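Local structure of nucleoporin NUP82 (Chaetomium thermophilum, 5CWW) at residues Asp99-Ala102 with Tyr106-Ile109; Glu55-Val58 with Gln63-Trp66. The protein probably serves as a structural component of the nuclear pore complex, with this chain forming the protein's N-terminal beta-propeller domain, and may help dock transport factors. One frame throughout, in Å; residues are numbered along the deposited sequence.

Contact 1: residues Asp99-Ala102 with Tyr106-Ile109; sequences DGAA and YRII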
loop_
_atom_site.group_PDB
_atom_site.type_symbol
_atom_site.label_atom_id
_atom_site.label_comp_id
_atom_site.label_asym_id
_atom_site.label_seq_id
_atom_site.Cartn_x
_atom_site.Cartn_y
_atom_site.Cartn_z
ATOM N N ASP B 99 -16.683 -14.421 29.590
ATOM C CA ASP B 99 -16.590 -14.327 28.137
ATOM C C ASP B 99 -17.781 -13.580 27.545
ATOM O O ASP B 99 -17.853 -13.378 26.333
ATOM C CB ASP B 99 -16.492 -15.720 27.513
ATOM C CG ASP B 99 -15.168 -16.399 27.805
ATOM O OD1 ASP B 99 -14.671 -16.273 28.945
ATOM O OD2 ASP B 99 -14.623 -17.052 26.892
ATOM N N GLY B 100 -18.713 -13.176 28.402
ATOM C CA GLY B 100 -19.930 -12.521 27.959
ATOM C C GLY B 100 -20.995 -13.514 27.533
ATOM O O GLY B 100 -21.962 -13.152 26.862
ATOM N N ALA B 101 -20.821 -14.772 27.928
ATOM C CA ALA B 101 -21.776 -15.822 27.590
ATOM C C ALA B 101 -23.128 -15.572 28.250
ATOM O O ALA B 101 -24.148 -16.107 27.814
ATOM C CB ALA B 101 -21.232 -17.181 28.000
ATOM N N ALA B 102 -23.133 -14.759 29.303
ATOM C CA ALA B 102 -24.366 -14.413 30.002
ATOM C C ALA B 102 -25.089 -13.254 29.317
ATOM O O ALA B 102 -26.276 -13.029 29.556
ATOM C CB ALA B 102 -24.069 -14.063 31.452
ATOM N N TYR B 106 -23.276 -10.540 22.752
ATOM C CA TYR B 106 -21.967 -10.050 23.170
ATOM C C TYR B 106 -21.057 -11.200 23.584
ATOM O O TYR B 106 -21.448 -12.062 24.367
ATOM C CB TYR B 106 -22.104 -9.056 24.324
ATOM C CG TYR B 106 -20.774 -8.602 24.885
ATOM C CD1 TYR B 106 -19.933 -7.780 24.146
ATOM C CD2 TYR B 106 -20.358 -8.998 26.149
ATOM C CE1 TYR B 106 -18.714 -7.364 24.652
ATOM C CE2 TYR B 106 -19.140 -8.586 26.664
ATOM C CZ TYR B 106 -18.323 -7.769 25.910
ATOM O OH TYR B 106 -17.112 -7.356 26.415
ATOM N N ARG B 107 -19.841 -11.201 23.049
ATOM C CA ARG B 107 -18.854 -12.227 23.366
ATOM C C ARG B 107 -17.452 -11.633 23.353
ATOM O O ARG B 107 -17.181 -10.683 22.618
ATOM C CB ARG B 107 -18.940 -13.387 22.373
ATOM C CG ARG B 107 -19.926 -14.481 22.757
ATOM C CD ARG B 107 -19.425 -15.299 23.938
ATOM N NE ARG B 107 -19.901 -16.678 23.884
ATOM C CZ ARG B 107 -19.435 -17.664 24.645
ATOM N NH1 ARG B 107 -18.473 -17.431 25.529
ATOM N NH2 ARG B 107 -19.931 -18.886 24.521
ATOM N N ILE B 108 -16.565 -12.199 24.167
ATOM C CA ILE B 108 -15.174 -11.766 24.209
ATOM C C ILE B 108 -14.326 -12.734 23.390
ATOM O O ILE B 108 -14.534 -13.948 23.443
ATOM C CB ILE B 108 -14.639 -11.681 25.667
ATOM C CG1 ILE B 108 -13.682 -10.499 25.820
ATOM C CG2 ILE B 108 -13.976 -12.987 26.116
ATOM C CD1 ILE B 108 -14.389 -9.170 25.909
ATOM N N ILE B 109 -13.382 -12.189 22.627
ATOM C CA ILE B 109 -12.433 -12.997 21.868
ATOM C C ILE B 109 -11.017 -12.713 22.347
ATOM O O ILE B 109 -10.401 -11.727 21.936
ATOM C CB ILE B 109 -12.501 -12.723 20.347
ATOM C CG1 ILE B 109 -13.950 -12.650 19.855
ATOM C CG2 ILE B 109 -11.710 -13.782 19.583
ATOM C CD1 ILE B 109 -14.711 -13.936 19.990
#
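Asp99 and Gly100 lie along strand 106-109, the outer strand of a four-stranded propeller blade, where a loop without regular structure flanks its edge. The close-packed part is backbone and the buried Arg107. Ile108 N gives its hydrogen to Asp99 O at 2.8 Å, a bent bond (145°), and the same oxygen receives a CA-H...O contact from Arg107 CA at 3.3 Å. Gly100 fits here because its backbone is in a left-handed conformation and its CA sits 4.0 Å from Tyr106 CD2; a beta carbon would run into that ring. A bend at chi2 (-71°) folds the Arg107 chain along the loop, CD 3.4 Å from Asp99 O, and its guanidinium ends beside Asp99 CB and Ala101. Arginine suits the place: its NE donates to His147 O and its flat cation meets Phe156 in a cation-pi contact. The solvent side, exposed Ala101 and the Asp99 carboxylate, is looser: Asp99 OD2, 4.1 Å from Arg107 NH1, is too far from Arg107 for a salt bridge. With the guanidinium held this way, the Ala101 methyl lies over one of its faces, offset toward the rim, while Asp99 CB meets its edge in plane, 3.3 Å from Arg107 NH1.

Contact 2: residues Glu55-Val58 with Gln63-Trp66; sequences EIFV and QIRW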
loop_
_atom_site.group_PDB
_atom_site.type_symbol
_atom_site.label_atom_id
_atom_site.label_comp_id
_atom_site.label_asym_id
_atom_site.label_seq_id
_atom_site.Cartn_x
_atom_site.Cartn_y
_atom_site.Cartn_z
ATOM N N GLU B 55 -22.911 -7.421 12.631
ATOM C CA GLU B 55 -21.896 -7.799 13.610
ATOM C C GLU B 55 -20.680 -6.889 13.495
ATOM O O GLU B 55 -20.320 -6.461 12.396
ATOM C CB GLU B 55 -21.460 -9.254 13.417
ATOM C CG GLU B 55 -22.557 -10.286 13.627
ATOM C CD GLU B 55 -22.044 -11.711 13.499
ATOM O OE1 GLU B 55 -20.820 -11.893 13.318
ATOM O OE2 GLU B 55 -22.863 -12.651 13.581
ATOM N N ILE B 56 -20.048 -6.598 14.630
ATOM C CA ILE B 56 -18.815 -5.822 14.634
ATOM C C ILE B 56 -17.774 -6.460 15.550
ATOM O O ILE B 56 -18.111 -7.166 16.501
ATOM C CB ILE B 56 -19.053 -4.357 15.079
ATOM C CG1 ILE B 56 -19.585 -4.293 16.515
ATOM C CG2 ILE B 56 -20.012 -3.670 14.121
ATOM C CD1 ILE B 56 -19.600 -2.893 17.095
ATOM N N PHE B 57 -16.509 -6.199 15.242
ATOM C CA PHE B 57 -15.384 -6.702 16.021
ATOM C C PHE B 57 -14.542 -5.516 16.463
ATOM O O PHE B 57 -14.030 -4.769 15.631
ATOM C CB PHE B 57 -14.552 -7.689 15.200
ATOM C CG PHE B 57 -15.329 -8.880 14.718
ATOM C CD1 PHE B 57 -16.141 -8.789 13.599
ATOM C CD2 PHE B 57 -15.249 -10.090 15.385
ATOM C CE1 PHE B 57 -16.859 -9.884 13.155
ATOM C CE2 PHE B 57 -15.963 -11.189 14.946
ATOM C CZ PHE B 57 -16.769 -11.086 13.829
ATOM N N VAL B 58 -14.408 -5.348 17.775
ATOM C CA VAL B 58 -13.758 -4.170 18.340
ATOM C C VAL B 58 -12.503 -4.544 19.114
ATOM O O VAL B 58 -12.576 -5.154 20.182
ATOM C CB VAL B 58 -14.715 -3.407 19.277
ATOM C CG1 VAL B 58 -14.073 -2.112 19.765
ATOM C CG2 VAL B 58 -16.034 -3.121 18.570
ATOM N N GLN B 63 -7.375 -8.077 23.058
ATOM C CA GLN B 63 -8.602 -8.849 22.872
ATOM C C GLN B 63 -9.540 -8.178 21.873
ATOM O O GLN B 63 -9.481 -6.966 21.666
ATOM C CB GLN B 63 -9.326 -9.045 24.207
ATOM C CG GLN B 63 -9.825 -7.757 24.844
ATOM C CD GLN B 63 -10.487 -7.988 26.189
ATOM O OE1 GLN B 63 -10.328 -9.044 26.801
ATOM N NE2 GLN B 63 -11.246 -7.001 26.652
ATOM N N ILE B 64 -10.401 -8.985 21.259
ATOM C CA ILE B 64 -11.403 -8.493 20.321
ATOM C C ILE B 64 -12.799 -8.715 20.893
ATOM O O ILE B 64 -13.182 -9.844 21.200
ATOM C CB ILE B 64 -11.297 -9.194 18.950
ATOM C CG1 ILE B 64 -9.879 -9.064 18.388
ATOM C CG2 ILE B 64 -12.316 -8.605 17.971
ATOM C CD1 ILE B 64 -9.628 -9.900 17.146
ATOM N N ARG B 65 -13.555 -7.633 21.037
ATOM C CA ARG B 65 -14.908 -7.712 21.576
ATOM C C ARG B 65 -15.921 -7.849 20.446
ATOM O O ARG B 65 -16.035 -6.981 19.582
ATOM C CB ARG B 65 -15.211 -6.492 22.446
ATOM C CG ARG B 65 -14.251 -6.372 23.615
ATOM C CD ARG B 65 -14.545 -5.182 24.498
ATOM N NE ARG B 65 -13.645 -5.151 25.648
ATOM C CZ ARG B 65 -13.284 -4.049 26.297
ATOM N NH1 ARG B 65 -13.752 -2.866 25.926
ATOM N NH2 ARG B 65 -12.460 -4.131 27.331
ATOM N N TRP B 66 -16.637 -8.968 20.466
ATOM C CA TRP B 66 -17.552 -9.350 19.399
ATOM C C TRP B 66 -19.003 -9.109 19.806
ATOM O O TRP B 66 -19.409 -9.474 20.908
ATOM C CB TRP B 66 -17.331 -10.824 19.056
ATOM C CG TRP B 66 -18.185 -11.357 17.957
ATOM C CD1 TRP B 66 -18.670 -10.672 16.882
ATOM C CD2 TRP B 66 -18.654 -12.702 17.824
ATOM N NE1 TRP B 66 -19.413 -11.509 16.085
ATOM C CE2 TRP B 66 -19.420 -12.761 16.643
ATOM C CE3 TRP B 66 -18.502 -13.863 18.590
ATOM C CZ2 TRP B 66 -20.032 -13.934 16.210
ATOM C CZ3 TRP B 66 -19.111 -15.026 18.159
ATOM C CH2 TRP B 66 -19.866 -15.054 16.979
#
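Phe57 and Trp66 face each other as a non-hydrogen-bonded pair of an antiparallel beta hairpin, and the two aromatic side chains run alongside each other in the same direction. The Phe57 ring and the five-membered ring of Trp66 are nearly parallel (5°) but displaced, their centroids 4.4 Å from each other, so overlap is slight: Trp66 CD1 stands over the rim of the phenyl face, 3.4 Å from Phe57 CE2. Its chi1 of -179° sets Trp66 CG opposite the backbone N and carries the indole past Phe57 toward Glu55. Trp66 NE1 donates to Glu55 OE1 at 3.1 Å; the oxygen lies in the indole plane but is itself met from above the carboxylate plane. Glutamate suits this buried place because it accepts a hydrogen bond from the indole N-H while OE1 also pairs with Arg52 and OE2 bonds to Ser145. A phenylalanine in place of Trp66 would probably leave Glu55 OE1 without its indole donor and remove part of the surface beside Phe57. At the edge of the Phe57 ring, beta-branched Ile64 packs CG2 against Phe57 CB at 3.7 Å. Val58 and Arg65 join through two backbone bonds, the straighter from Arg65 N to Val58 O (2.8 Å, 176°). The hairpin fills the middle of its blade, strand 49-52 flanking 55-60 and strand 106-110 flanking 63-68, while Phe57 and Ile64 reach strand 119-122 of the next sheet.

How the contacts relate
Both contacts involve one antiparallel blade and their centres are about 10 Å apart. Contact 2 joins the two inner strands; contact 1 adds the loop 99-102 beyond the outer strand 106-110. Strand 63-68 makes the connection, through probable backbone hydrogen bonds from Arg107 N to Trp66 O and from Ile109 N to Ile64 O, each 2.8 Å. Side chains meet across the same seam: Ile108 CD1 packs on Arg65 CG at 3.6 Å, and Arg107 touches Trp66. Along the chain contact 2 closes before contact 1 opens, with helix 69-77 between them. Neither contact is touched by another protein chain of the assembly. Both are contacts within this chain, at the inner strands and at the outer edge of the blade.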